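Local coordinates for protein-tyrosine-phosphatase (PDB 2Z72) that hydrolyses phosphotyrosine as a cold-active phosphatase, probably by means of the two zinc ions held in its calcineurin-like metallophosphoesterase fold, at residues Y83-L87 with W127-Q131; T88-Q93 with G326-R332; Q289-L293 with G313-L317; H297-I301 with L335-N341. All blocks are in the same frame, centred on the assembly; numbering follows the deposited sequence. Where two conformers were deposited one is given.

Contact 1: Y83-L87 with W127-Q131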
loop_
_atom_site.group_PDB
_atom_site.type_symbol
_atom_site.label_atom_id
_atom_site.label_comp_id
_atom_site.label_asym_id
_atom_site.label_seq_id
_atom_site.Cartn_x
_atom_site.Cartn_y
_atom_site.Cartn_z
ATOM N N TYR A 83 -7.109 -9.823 -3.904
ATOM C CA TYR A 83 -8.265 -9.222 -3.276
ATOM C C TYR A 83 -9.013 -10.168 -2.367
ATOM O O TYR A 83 -9.362 -9.845 -1.215
ATOM C CB TYR A 83 -9.219 -8.652 -4.329
ATOM C CG TYR A 83 -10.529 -8.153 -3.768
ATOM C CD1 TYR A 83 -11.715 -8.783 -3.989
ATOM C CD2 TYR A 83 -10.531 -6.983 -2.998
ATOM C CE1 TYR A 83 -12.913 -8.322 -3.494
ATOM C CE2 TYR A 83 -11.742 -6.508 -2.485
ATOM C CZ TYR A 83 -12.907 -7.168 -2.723
ATOM O OH TYR A 83 -14.074 -6.640 -2.178
ATOM N N ASP A 84 -9.281 -11.406 -2.828
ATOM C CA ASP A 84 -10.036 -12.327 -2.029
ATOM C C ASP A 84 -9.346 -12.586 -0.713
ATOM O O ASP A 84 -10.016 -12.662 0.359
ATOM C CB ASP A 84 -10.254 -13.666 -2.758
ATOM C CG ASP A 84 -10.994 -13.554 -4.067
ATOM O OD1 ASP A 84 -11.794 -12.608 -4.241
ATOM O OD2 ASP A 84 -10.777 -14.451 -4.901
ATOM N N VAL A 85 -8.034 -12.773 -0.716
ATOM C CA VAL A 85 -7.305 -13.024 0.528
ATOM C C VAL A 85 -7.354 -11.799 1.446
ATOM O O VAL A 85 -7.620 -11.949 2.657
ATOM C CB VAL A 85 -5.847 -13.399 0.233
ATOM C CG1 VAL A 85 -5.016 -13.546 1.499
ATOM C CG2 VAL A 85 -5.783 -14.705 -0.575
ATOM N N LEU A 86 -7.141 -10.623 0.896
ATOM C CA LEU A 86 -7.263 -9.421 1.701
ATOM C C LEU A 86 -8.600 -9.287 2.370
ATOM O O LEU A 86 -8.729 -8.976 3.569
ATOM C CB LEU A 86 -6.980 -8.208 0.809
ATOM C CG LEU A 86 -7.190 -6.841 1.433
ATOM C CD1 LEU A 86 -6.228 -6.621 2.598
ATOM C CD2 LEU A 86 -7.056 -5.730 0.382
ATOM N N LEU A 87 -9.689 -9.476 1.593
ATOM C CA LEU A 87 -11.009 -9.303 2.121
ATOM C C LEU A 87 -11.269 -10.307 3.224
ATOM O O LEU A 87 -11.823 -9.978 4.294
ATOM C CB LEU A 87 -12.057 -9.433 1.025
ATOM C CG LEU A 87 -13.451 -8.940 1.352
ATOM C CD1 LEU A 87 -13.546 -7.415 1.371
ATOM C CD2 LEU A 87 -14.386 -9.466 0.271
ATOM N N TRP A 127 -9.557 -0.288 -5.784
ATOM C CA TRP A 127 -10.817 0.407 -5.518
ATOM C C TRP A 127 -11.334 0.104 -4.119
ATOM O O TRP A 127 -12.010 0.958 -3.533
ATOM C CB TRP A 127 -11.866 0.113 -6.604
ATOM C CG TRP A 127 -11.553 0.774 -7.899
ATOM C CD1 TRP A 127 -11.185 0.222 -9.074
ATOM C CD2 TRP A 127 -11.580 2.204 -8.109
ATOM N NE1 TRP A 127 -10.988 1.195 -10.004
ATOM C CE2 TRP A 127 -11.224 2.421 -9.455
ATOM C CE3 TRP A 127 -11.886 3.327 -7.315
ATOM C CZ2 TRP A 127 -11.151 3.691 -10.007
ATOM C CZ3 TRP A 127 -11.809 4.584 -7.867
ATOM C CH2 TRP A 127 -11.449 4.767 -9.196
ATOM N N PHE A 128 -11.092 -1.086 -3.601
ATOM C CA PHE A 128 -11.442 -1.398 -2.250
ATOM C C PHE A 128 -10.673 -0.484 -1.302
ATOM O O PHE A 128 -11.272 0.069 -0.365
ATOM C CB PHE A 128 -11.149 -2.872 -1.942
ATOM C CG PHE A 128 -11.281 -3.213 -0.474
ATOM C CD1 PHE A 128 -12.505 -3.311 0.148
ATOM C CD2 PHE A 128 -10.145 -3.423 0.269
ATOM C CE1 PHE A 128 -12.606 -3.602 1.494
ATOM C CE2 PHE A 128 -10.245 -3.716 1.625
ATOM C CZ PHE A 128 -11.477 -3.832 2.242
ATOM N N MET A 129 -9.386 -0.331 -1.512
ATOM C CA MET A 129 -8.573 0.512 -0.610
ATOM C C MET A 129 -8.950 1.975 -0.733
ATOM O O MET A 129 -8.869 2.689 0.280
ATOM C CB MET A 129 -7.098 0.257 -0.851
ATOM C CG MET A 129 -6.583 -1.104 -0.419
ATOM S SD MET A 129 -6.941 -1.530 1.291
ATOM C CE MET A 129 -6.032 -0.237 2.122
ATOM N N TYR A 130 -9.350 2.429 -1.918
ATOM C CA TYR A 130 -9.821 3.802 -2.108
ATOM C C TYR A 130 -11.076 4.022 -1.263
ATOM O O TYR A 130 -11.217 4.984 -0.517
ATOM C CB TYR A 130 -10.028 3.984 -3.581
ATOM C CG TYR A 130 -10.504 5.328 -4.090
ATOM C CD1 TYR A 130 -11.827 5.713 -3.947
ATOM C CD2 TYR A 130 -9.670 6.214 -4.733
ATOM C CE1 TYR A 130 -12.296 6.930 -4.404
ATOM C CE2 TYR A 130 -10.111 7.424 -5.240
ATOM C CZ TYR A 130 -11.435 7.762 -5.071
ATOM O OH TYR A 130 -11.967 8.955 -5.560
ATOM N N GLN A 131 -12.051 3.112 -1.394
ATOM C CA GLN A 131 -13.268 3.215 -0.599
ATOM C C GLN A 131 -12.930 3.150 0.893
ATOM O O GLN A 131 -13.481 3.930 1.689
ATOM C CB GLN A 131 -14.244 2.100 -1.003
ATOM C CG GLN A 131 -15.490 2.061 -0.183
ATOM C CD GLN A 131 -16.454 1.094 -0.840
ATOM O OE1 GLN A 131 -16.521 -0.069 -0.409
ATOM N NE2 GLN A 131 -17.181 1.518 -1.851
#

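Contact 2: T88-Q93 with G326-R332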
loop_
_atom_site.group_PDB
_atom_site.type_symbol
_atom_site.label_atom_id
_atom_site.label_comp_id
_atom_site.label_asym_id
_atom_site.label_seq_id
_atom_site.Cartn_x
_atom_site.Cartn_y
_atom_site.Cartn_z
ATOM N N THR A 88 -10.909 -11.570 2.985
ATOM C CA THR A 88 -11.130 -12.583 4.001
ATOM C C THR A 88 -10.385 -12.253 5.311
ATOM O O THR A 88 -10.929 -12.358 6.396
ATOM C CB THR A 88 -10.682 -13.953 3.475
ATOM O OG1 THR A 88 -11.603 -14.299 2.432
ATOM C CG2 THR A 88 -10.710 -15.035 4.546
ATOM N N LEU A 89 -9.114 -11.807 5.167
ATOM C CA LEU A 89 -8.342 -11.481 6.345
ATOM C C LEU A 89 -9.018 -10.359 7.128
ATOM O O LEU A 89 -9.137 -10.415 8.367
ATOM C CB LEU A 89 -6.921 -11.071 5.906
ATOM C CG LEU A 89 -6.074 -10.462 7.061
ATOM C CD1 LEU A 89 -5.878 -11.434 8.206
ATOM C CD2 LEU A 89 -4.724 -10.017 6.460
ATOM N N LEU A 90 -9.448 -9.308 6.443
ATOM C CA LEU A 90 -10.035 -8.163 7.145
ATOM C C LEU A 90 -11.363 -8.513 7.753
ATOM O O LEU A 90 -11.752 -8.011 8.799
ATOM C CB LEU A 90 -10.136 -6.961 6.201
ATOM C CG LEU A 90 -8.802 -6.417 5.689
ATOM C CD1 LEU A 90 -9.063 -5.262 4.738
ATOM C CD2 LEU A 90 -7.846 -6.020 6.821
ATOM N N LYS A 91 -12.146 -9.401 7.095
ATOM C CA LYS A 91 -13.385 -9.863 7.665
ATOM C C LYS A 91 -13.122 -10.679 8.923
ATOM O O LYS A 91 -13.792 -10.506 9.964
ATOM C CB LYS A 91 -14.190 -10.721 6.668
ATOM C CG LYS A 91 -14.878 -9.970 5.532
ATOM C CD LYS A 91 -15.314 -10.938 4.402
ATOM C CE LYS A 91 -16.353 -11.939 4.941
ATOM N NZ LYS A 91 -16.818 -12.894 3.859
ATOM N N LYS A 92 -12.164 -11.639 8.807
ATOM C CA LYS A 92 -11.927 -12.524 9.955
ATOM C C LYS A 92 -11.388 -11.761 11.145
ATOM O O LYS A 92 -11.685 -12.156 12.283
ATOM C CB LYS A 92 -10.933 -13.586 9.528
ATOM C CG LYS A 92 -11.518 -14.644 8.588
ATOM C CD LYS A 92 -12.344 -15.641 9.322
ATOM C CE LYS A 92 -13.015 -16.630 8.366
ATOM N NZ LYS A 92 -13.865 -17.563 9.117
ATOM N N GLN A 93 -10.631 -10.710 10.903
ATOM C CA GLN A 93 -10.019 -9.898 11.970
ATOM C C GLN A 93 -10.938 -8.744 12.361
ATOM O O GLN A 93 -10.574 -7.906 13.212
ATOM C CB GLN A 93 -8.628 -9.444 11.581
ATOM C CG GLN A 93 -7.596 -10.543 11.647
ATOM C CD GLN A 93 -7.351 -11.007 13.051
ATOM O OE1 GLN A 93 -7.438 -10.209 13.968
ATOM N NE2 GLN A 93 -6.987 -12.250 13.197
ATOM N N GLY A 326 -2.458 -11.153 14.110
ATOM C CA GLY A 326 -3.822 -11.510 13.732
ATOM C C GLY A 326 -3.757 -12.496 12.586
ATOM O O GLY A 326 -3.352 -12.187 11.465
ATOM N N LEU A 327 -4.151 -13.730 12.910
ATOM C CA LEU A 327 -4.076 -14.820 11.957
ATOM C C LEU A 327 -5.255 -14.804 10.965
ATOM O O LEU A 327 -6.336 -14.238 11.230
ATOM C CB LEU A 327 -4.035 -16.165 12.729
ATOM C CG LEU A 327 -2.721 -16.501 13.446
ATOM C CD1 LEU A 327 -2.663 -15.871 14.805
ATOM C CD2 LEU A 327 -2.579 -18.007 13.575
ATOM N N TYR A 328 -5.060 -15.534 9.868
ATOM C CA TYR A 328 -6.054 -15.608 8.806
ATOM C C TYR A 328 -7.350 -16.210 9.269
ATOM O O TYR A 328 -8.405 -15.920 8.668
ATOM C CB TYR A 328 -5.522 -16.446 7.644
ATOM C CG TYR A 328 -6.203 -16.274 6.318
ATOM C CD1 TYR A 328 -6.664 -17.403 5.618
ATOM C CD2 TYR A 328 -6.400 -15.023 5.734
ATOM C CE1 TYR A 328 -7.290 -17.281 4.400
ATOM C CE2 TYR A 328 -7.022 -14.900 4.502
ATOM C CZ TYR A 328 -7.474 -16.032 3.845
ATOM O OH TYR A 328 -8.055 -15.829 2.626
ATOM N N ASP A 329 -7.323 -17.099 10.271
ATOM C CA ASP A 329 -8.518 -17.757 10.789
ATOM C C ASP A 329 -9.259 -16.913 11.824
ATOM O O ASP A 329 -10.269 -17.418 12.331
ATOM C CB ASP A 329 -8.153 -19.134 11.313
ATOM C CG ASP A 329 -7.366 -19.137 12.586
ATOM O OD1 ASP A 329 -7.146 -20.311 13.047
ATOM O OD2 ASP A 329 -6.972 -18.058 13.082
ATOM N N GLY A 330 -8.766 -15.676 12.099
ATOM C CA GLY A 330 -9.488 -14.804 13.009
ATOM C C GLY A 330 -8.961 -14.900 14.431
ATOM O O GLY A 330 -9.363 -14.114 15.299
ATOM N N THR A 331 -8.056 -15.824 14.694
ATOM C CA THR A 331 -7.420 -15.903 16.022
ATOM C C THR A 331 -6.271 -14.914 16.108
ATOM O O THR A 331 -5.838 -14.332 15.087
ATOM C CB THR A 331 -6.890 -17.323 16.340
ATOM O OG1 THR A 331 -5.873 -17.726 15.440
ATOM C CG2 THR A 331 -8.010 -18.363 16.293
ATOM N N ARG A 332 -5.746 -14.713 17.315
ATOM C CA ARG A 332 -4.734 -13.743 17.660
ATOM C C ARG A 332 -3.666 -14.392 18.514
ATOM O O ARG A 332 -4.035 -15.222 19.369
ATOM C CB ARG A 332 -5.293 -12.645 18.563
ATOM C CG ARG A 332 -6.704 -12.309 18.197
ATOM C CD ARG A 332 -6.366 -11.414 16.837
ATOM N NE ARG A 332 -6.734 -10.011 17.655
ATOM C CZ ARG A 332 -8.027 -9.814 17.855
ATOM N NH1 ARG A 332 -8.478 -8.725 18.497
ATOM N NH2 ARG A 332 -9.026 -10.627 17.424
HETATM O O HOH W 1 -11.104 -11.824 14.954
HETATM O O HOH W 2 -13.519 -17.063 12.396
#

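Contact 3: Q289-L293 with G313-L317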
loop_
_atom_site.group_PDB
_atom_site.type_symbol
_atom_site.label_atom_id
_atom_site.label_comp_id
_atom_site.label_asym_id
_atom_site.label_seq_id
_atom_site.Cartn_x
_atom_site.Cartn_y
_atom_site.Cartn_z
ATOM N N GLN A 289 7.377 -13.299 4.316
ATOM C CA GLN A 289 7.453 -14.275 5.414
ATOM C C GLN A 289 6.244 -15.205 5.444
ATOM O O GLN A 289 5.218 -14.942 4.807
ATOM C CB GLN A 289 7.518 -13.527 6.761
ATOM C CG GLN A 289 8.617 -12.507 6.827
ATOM C CD GLN A 289 9.983 -13.045 6.517
ATOM O OE1 GLN A 289 10.766 -12.466 5.719
ATOM N NE2 GLN A 289 10.274 -14.131 7.146
ATOM N N GLU A 290 6.342 -16.294 6.175
ATOM C CA GLU A 290 5.243 -17.256 6.263
ATOM C C GLU A 290 4.114 -16.764 7.143
ATOM O O GLU A 290 3.032 -17.344 7.138
ATOM C CB GLU A 290 5.775 -18.592 6.808
ATOM C CG GLU A 290 6.818 -19.215 5.891
ATOM C CD GLU A 290 7.327 -20.560 6.386
ATOM O OE1 GLU A 290 8.358 -21.063 5.883
ATOM O OE2 GLU A 290 6.725 -21.194 7.271
ATOM N N ARG A 291 4.391 -15.708 7.941
ATOM C CA ARG A 291 3.462 -15.198 8.938
ATOM C C ARG A 291 3.939 -13.828 9.339
ATOM O O ARG A 291 5.081 -13.461 9.034
ATOM C CB ARG A 291 3.342 -16.083 10.209
ATOM C CG ARG A 291 4.661 -16.373 10.890
ATOM C CD ARG A 291 4.489 -17.177 12.179
ATOM N NE ARG A 291 5.755 -17.074 12.920
ATOM C CZ ARG A 291 6.826 -17.807 12.653
ATOM N NH1 ARG A 291 6.805 -18.745 11.678
ATOM N NH2 ARG A 291 7.891 -17.567 13.385
ATOM N N VAL A 292 3.101 -13.047 10.003
ATOM C CA VAL A 292 3.585 -11.818 10.681
ATOM C C VAL A 292 4.527 -12.280 11.812
ATOM O O VAL A 292 4.208 -13.189 12.552
ATOM C CB VAL A 292 2.421 -11.010 11.194
ATOM C CG1 VAL A 292 2.834 -10.024 12.306
ATOM C CG2 VAL A 292 1.726 -10.259 10.074
ATOM N N LEU A 293 5.708 -11.689 11.867
ATOM C CA LEU A 293 6.658 -12.155 12.877
ATOM C C LEU A 293 7.568 -10.987 13.220
ATOM O O LEU A 293 7.833 -10.070 12.433
ATOM C CB LEU A 293 7.429 -13.328 12.375
ATOM C CG LEU A 293 8.184 -13.173 11.056
ATOM C CD1 LEU A 293 9.533 -12.496 11.170
ATOM C CD2 LEU A 293 8.341 -14.597 10.532
ATOM N N GLY A 313 -3.186 -14.731 4.656
ATOM C CA GLY A 313 -2.371 -13.646 5.130
ATOM C C GLY A 313 -2.707 -13.376 6.570
ATOM O O GLY A 313 -3.611 -13.949 7.145
ATOM N N GLU A 314 -2.030 -12.471 7.224
ATOM C CA GLU A 314 -2.008 -12.053 8.553
ATOM C C GLU A 314 -1.775 -10.554 8.632
ATOM O O GLU A 314 -1.295 -9.892 7.698
ATOM C CB GLU A 314 -0.901 -12.770 9.378
ATOM C CG GLU A 314 -1.074 -14.290 9.282
ATOM C CD GLU A 314 -0.209 -15.041 10.299
ATOM O OE1 GLU A 314 -0.393 -16.287 10.389
ATOM O OE2 GLU A 314 0.689 -14.421 10.921
ATOM N N LEU A 315 -2.106 -10.031 9.806
ATOM C CA LEU A 315 -1.867 -8.608 10.107
ATOM C C LEU A 315 -1.235 -8.480 11.461
ATOM O O LEU A 315 -1.171 -9.411 12.283
ATOM C CB LEU A 315 -3.154 -7.823 9.925
ATOM C CG LEU A 315 -4.404 -8.273 10.692
ATOM C CD1 LEU A 315 -4.374 -7.901 12.165
ATOM C CD2 LEU A 315 -5.632 -7.637 10.026
ATOM N N LEU A 316 -0.789 -7.254 11.744
ATOM C CA LEU A 316 -0.259 -6.830 13.016
ATOM C C LEU A 316 -1.211 -5.817 13.626
ATOM O O LEU A 316 -1.620 -4.872 12.945
ATOM C CB LEU A 316 1.123 -6.188 12.806
ATOM C CG LEU A 316 1.743 -5.496 14.020
ATOM C CD1 LEU A 316 2.100 -6.536 15.097
ATOM C CD2 LEU A 316 2.962 -4.712 13.605
ATOM N N LEU A 317 -1.531 -6.007 14.883
ATOM C CA LEU A 317 -2.337 -5.089 15.655
ATOM C C LEU A 317 -1.464 -4.487 16.741
ATOM O O LEU A 317 -0.802 -5.226 17.470
ATOM C CB LEU A 317 -3.527 -5.789 16.250
ATOM C CG LEU A 317 -4.456 -5.025 17.180
ATOM C CD1 LEU A 317 -5.108 -3.853 16.526
ATOM C CD2 LEU A 317 -5.501 -6.054 17.734
HETATM O O HOH W 3 0.534 -18.247 8.596
#

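Contact 4: H297-I301 with L335-N341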
loop_
_atom_site.group_PDB
_atom_site.type_symbol
_atom_site.label_atom_id
_atom_site.label_comp_id
_atom_site.label_asym_id
_atom_site.label_seq_id
_atom_site.Cartn_x
_atom_site.Cartn_y
_atom_site.Cartn_z
ATOM N N HIS A 297 14.309 -9.198 18.880
ATOM C CA HIS A 297 13.560 -8.898 20.086
ATOM C C HIS A 297 12.384 -7.984 19.741
ATOM O O HIS A 297 12.065 -7.023 20.458
ATOM C CB HIS A 297 14.536 -8.362 21.140
ATOM C CG HIS A 297 15.650 -9.297 21.538
ATOM N ND1 HIS A 297 16.870 -9.265 20.925
ATOM C CD2 HIS A 297 15.671 -10.308 22.401
ATOM C CE1 HIS A 297 17.659 -10.212 21.443
ATOM N NE2 HIS A 297 16.952 -10.860 22.343
ATOM N N ASN A 298 11.706 -8.289 18.640
ATOM C CA ASN A 298 10.543 -7.602 18.104
ATOM C C ASN A 298 10.740 -6.100 17.860
ATOM O O ASN A 298 9.771 -5.351 17.766
ATOM C CB ASN A 298 9.408 -7.781 19.069
ATOM C CG ASN A 298 8.823 -9.164 19.109
ATOM O OD1 ASN A 298 8.665 -9.778 18.084
ATOM N ND2 ASN A 298 8.514 -9.648 20.303
ATOM N N LYS A 299 11.968 -5.719 17.610
ATOM C CA LYS A 299 12.291 -4.370 17.139
ATOM C C LYS A 299 11.941 -4.152 15.664
ATOM O O LYS A 299 11.685 -3.014 15.283
ATOM C CB LYS A 299 13.799 -4.113 17.353
ATOM C CG LYS A 299 14.127 -4.073 18.837
ATOM C CD LYS A 299 15.611 -3.936 19.077
ATOM C CE LYS A 299 15.942 -4.093 20.536
ATOM N NZ LYS A 299 17.418 -4.034 20.791
ATOM N N VAL A 300 11.935 -5.226 14.879
ATOM C CA VAL A 300 11.423 -5.204 13.510
ATOM C C VAL A 300 10.233 -6.155 13.483
ATOM O O VAL A 300 10.335 -7.295 13.945
ATOM C CB VAL A 300 12.468 -5.637 12.463
ATOM C CG1 VAL A 300 11.808 -5.880 11.100
ATOM C CG2 VAL A 300 13.581 -4.617 12.270
ATOM N N ILE A 301 9.130 -5.687 12.915
ATOM C CA ILE A 301 8.008 -6.596 12.649
ATOM C C ILE A 301 7.812 -6.644 11.148
ATOM O O ILE A 301 7.600 -5.645 10.505
ATOM C CB ILE A 301 6.701 -6.225 13.345
ATOM C CG1 ILE A 301 6.890 -5.835 14.827
ATOM C CG2 ILE A 301 5.709 -7.368 13.201
ATOM C CD1 ILE A 301 7.328 -6.964 15.734
ATOM N N LEU A 335 2.701 -11.070 20.319
ATOM C CA LEU A 335 4.134 -11.117 20.078
ATOM C C LEU A 335 4.920 -10.476 21.189
ATOM O O LEU A 335 5.993 -10.918 21.590
ATOM C CB LEU A 335 4.535 -10.441 18.764
ATOM C CG LEU A 335 3.840 -10.969 17.501
ATOM C CD1 LEU A 335 4.257 -10.215 16.277
ATOM C CD2 LEU A 335 4.132 -12.453 17.322
ATOM N N GLN A 336 4.387 -9.356 21.715
ATOM C CA GLN A 336 5.044 -8.566 22.751
ATOM C C GLN A 336 3.943 -7.966 23.611
ATOM O O GLN A 336 2.969 -7.413 23.110
ATOM C CB GLN A 336 5.968 -7.457 22.200
ATOM C CG GLN A 336 6.942 -6.866 23.216
ATOM C CD GLN A 336 7.776 -5.754 22.644
ATOM O OE1 GLN A 336 7.265 -4.637 22.466
ATOM N NE2 GLN A 336 9.050 -5.962 22.355
ATOM N N GLU A 337 4.154 -8.004 24.940
ATOM C CA GLU A 337 3.235 -7.232 25.797
ATOM C C GLU A 337 4.027 -6.490 26.819
ATOM O O GLU A 337 4.978 -6.992 27.445
ATOM C CB GLU A 337 2.184 -8.093 26.352
ATOM C CG GLU A 337 2.473 -9.369 27.102
ATOM C CD GLU A 337 1.032 -9.895 27.343
ATOM O OE1 GLU A 337 0.847 -11.101 27.595
ATOM O OE2 GLU A 337 0.104 -9.042 27.250
ATOM N N ASN A 338 3.486 -5.283 26.991
ATOM C CA ASN A 338 4.251 -4.135 27.523
ATOM C C ASN A 338 5.629 -4.008 26.860
ATOM O O ASN A 338 5.725 -3.342 25.812
ATOM C CB ASN A 338 4.305 -4.237 29.048
ATOM C CG ASN A 338 2.881 -4.080 29.564
ATOM O OD1 ASN A 338 2.383 -5.006 30.209
ATOM N ND2 ASN A 338 2.280 -2.931 29.268
ATOM N N SER A 339 6.728 -4.585 27.358
ATOM C CA SER A 339 7.922 -4.634 26.493
ATOM C C SER A 339 8.499 -6.052 26.470
ATOM O O SER A 339 9.606 -6.370 26.002
ATOM C CB SER A 339 8.952 -3.606 26.927
ATOM O OG SER A 339 9.932 -3.246 25.952
ATOM N N LEU A 340 7.692 -6.970 26.990
ATOM C CA LEU A 340 8.143 -8.343 27.249
ATOM C C LEU A 340 7.919 -9.215 26.056
ATOM O O LEU A 340 6.776 -9.365 25.600
ATOM C CB LEU A 340 7.394 -8.898 28.481
ATOM C CG LEU A 340 7.988 -10.193 29.056
ATOM C CD1 LEU A 340 9.380 -9.933 29.651
ATOM C CD2 LEU A 340 7.116 -10.855 30.117
ATOM N N ASN A 341 9.003 -9.769 25.489
ATOM C CA ASN A 341 8.808 -10.580 24.293
ATOM C C ASN A 341 8.282 -11.932 24.683
ATOM O O ASN A 341 8.692 -12.540 25.691
ATOM C CB ASN A 341 10.126 -10.796 23.517
ATOM C CG ASN A 341 10.668 -9.414 23.167
ATOM O OD1 ASN A 341 9.879 -8.565 22.740
ATOM N ND2 ASN A 341 11.955 -9.297 23.366
HETATM O O HOH W 4 13.048 -6.250 23.017
HETATM O O HOH W 5 11.392 -4.630 21.250
#

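Contact 1: Y83-L87 with W127-Q131
F128 reaches from helix 122-138 into a pocket formed by Y83, L86 and L87 of helix 83-92, a helix-helix contact in the alpha/beta fold of the calcineurin-like phosphoesterases. The segment axes run 12.1 Å apart at 34°, a wide spacing that one aromatic side chain helps to bridge. No hydrogen bond crosses between the helices, and the surfaces that meet are apolar. F128 places its CG anti to the backbone N (chi1 170°), which sends the ring out from its own helix. At the root, F128 CB lies 3.7 Å from Y83 CE2. One atom further on, F128 CG sits in the plane of the tyrosine ring, at its edge. The two rings make an offset edge-to-face pair, Y83 presenting its edge to the face of F128, with centroids 5.8 Å apart and planes at 70°. Beyond CG the two sides of the phenyl ring part company. On one side F128 CD2 meets L86 CD2 at 3.9 Å, and CE2 touches that same methyl; on the other, F128 CE1 meets L87 CD1, also at 3.9 Å. Both leucines cross the phenylalanine at a slant. L86 and M129 also pack on M111 of strand 108-111, which joins the helix pair to the sheet beside it. Across the contact itself L86 CD2 comes 4.3 Å from M129 SD.

Contact 2: T88-Q93 with G326-R332
Q93, just past the end of helix 83-92, pushes its carboxamide into the loop between strands 322-326 and 332-334, a beta hairpin closed by a type I turn (L327 to G330) with a G1 bulge at G330. Bent at chi2 (-67°), the side chain folds back so that NE2 serves two carbonyls, both lying in the plane of its amide. The bond from Q93 NE2 to L327 O is 2.9 Å long and fairly straight (160°), meeting the oxygen in its carbonyl plane on a lone pair. The other, from Q93 NE2 to T331 O at 3.0 Å, is more bent (141°) and comes from above the carbonyl plane. Each acceptor is already engaged inside the hairpin, L327 O by G330 N and T331 O by L327 N, so the glutamine is a second donor to the acceptor of the turn's own bond and to that of the hairpin pair closing round the bulge. D329 OD2 is likewise gripped twice, by the amide of T331 in an Asx turn and, on its syn lone pair, by T331 OG1 at 2.6 Å. A water donates to K92 O and G330 O, tying the helix end to the turn. Both glycines suit their places: a side chain on G326 would run into Q93, and G330 has a positive phi at which a CB would press on the preceding carbonyl. T88 OG1 bonds to D84 O in its own helix, while its methyl packs on Y328. Beside it, T88 CB lies 3.3 Å from Y328 OH.

Contact 3: Q289-L293 with G313-L317
V292 and E314 stand nearest across this contact, their CA atoms 6.0 Å apart where the loop before strand 293-295 passes the start of strand 315-319. The backbones do not pair with each other; a side chain bridges them instead. The chain of E314 is extended beyond CG, and its OE2 accepts from V292 N at 2.9 Å with an N-H...O angle of 147°. The amide comes from above the carboxylate plane, 44° out of it. R291 CB lies close by, 3.2 Å from E314 OE2, but its guanidinium leads away, so the two opposite charges do not touch. The acid finds its salt bridge elsewhere, from OE1 to R325. Beside the polar link, V292 sets its methyls against the start of strand 315-319 and the residue before it: CG2 lies 3.7 Å from E314 CB and equally near L315 C, and CG1 reaches L316 CB at 4.2 Å. An alanine at E314 removes the carboxylate, which would probably leave V292 N and the R325 guanidinium each without its mate. Strands 293-295 and 315-319 belong to the two different sheets of the metallophosphoesterase sandwich. One buried carboxylate therefore satisfies a loop amide and an arginine together, and the arginine's charge probably keeps the acid ionised.

Contact 4: H297-I301 with L335-N341
N298 and N341 meet amide to amide, their planes 79° apart and their side chains sliding past each other in opposite directions. N298 ND2 donates to N341 OD1 at 3.0 Å, arriving from well above the carbonyl plane. The same nitrogen makes a weak bond to L335 O at 3.1 Å. N341 OD1 has a second donor, Q336 NE2, at 2.8 Å; this bond is nearly straight (170°) and lies in the carbonyl plane, so the two donors reach the oxygen from different directions. With CG anti to the carbonyl carbon (chi1 -58°), N341 also brings its ND2 to the edge of the H297 ring, 3.5 Å from H297 CB. An alanine in place of N341 would probably leave N298 ND2 with, of these two bonds, the weak one to L335 O and cost Q336 NE2 its straight bond, leaving that amide less firmly held. In the conformer given, I301 CG2 comes loosely to L335 CD1, 4.4 Å away. Two waters extend the network: both donate to H297 O, and they accept from N341 ND2 and Q336 NE2 respectively. Further out, H297 ND1 bonds to E267 and N298 O to H281, fixing the turn in which both residues adopt left-handed backbone angles. On the partner segment, E337 and L340 exchange backbone bonds around N338 and S339. Here a turn leading into a classic bulge at K299 and V300 docks on a tight hairpin with a two-residue loop, which follows a second classic bulge at L335 and Q336: two irregular strand ends joined across the margin of a beta sandwich.

In the fold
Contacts 1 and 3 are buried, contacts 2 and 4 only partly so, and the chemistry follows. Contact 1 is wholly apolar; contact 3 adds one shared carboxylate to its hydrophobic wedge. Nearer the surface, contacts 2 and 4 rely on carboxamides and bridging waters. Contacts 1 and 2 use successive parts of helix 83-92 and meet where F128 CE2 packs on L90 CD1. Contact 2 joins contact 3 through the neighbouring strands 315-319 and 322-326, with a probable hydrogen bond from G326 N to L315 O. Contacts 3 and 4 both span the two sheets, and I301, in the conformer given, packs against V292 and L316. Contacts 1 and 4, about 29 Å apart between centres, do not touch.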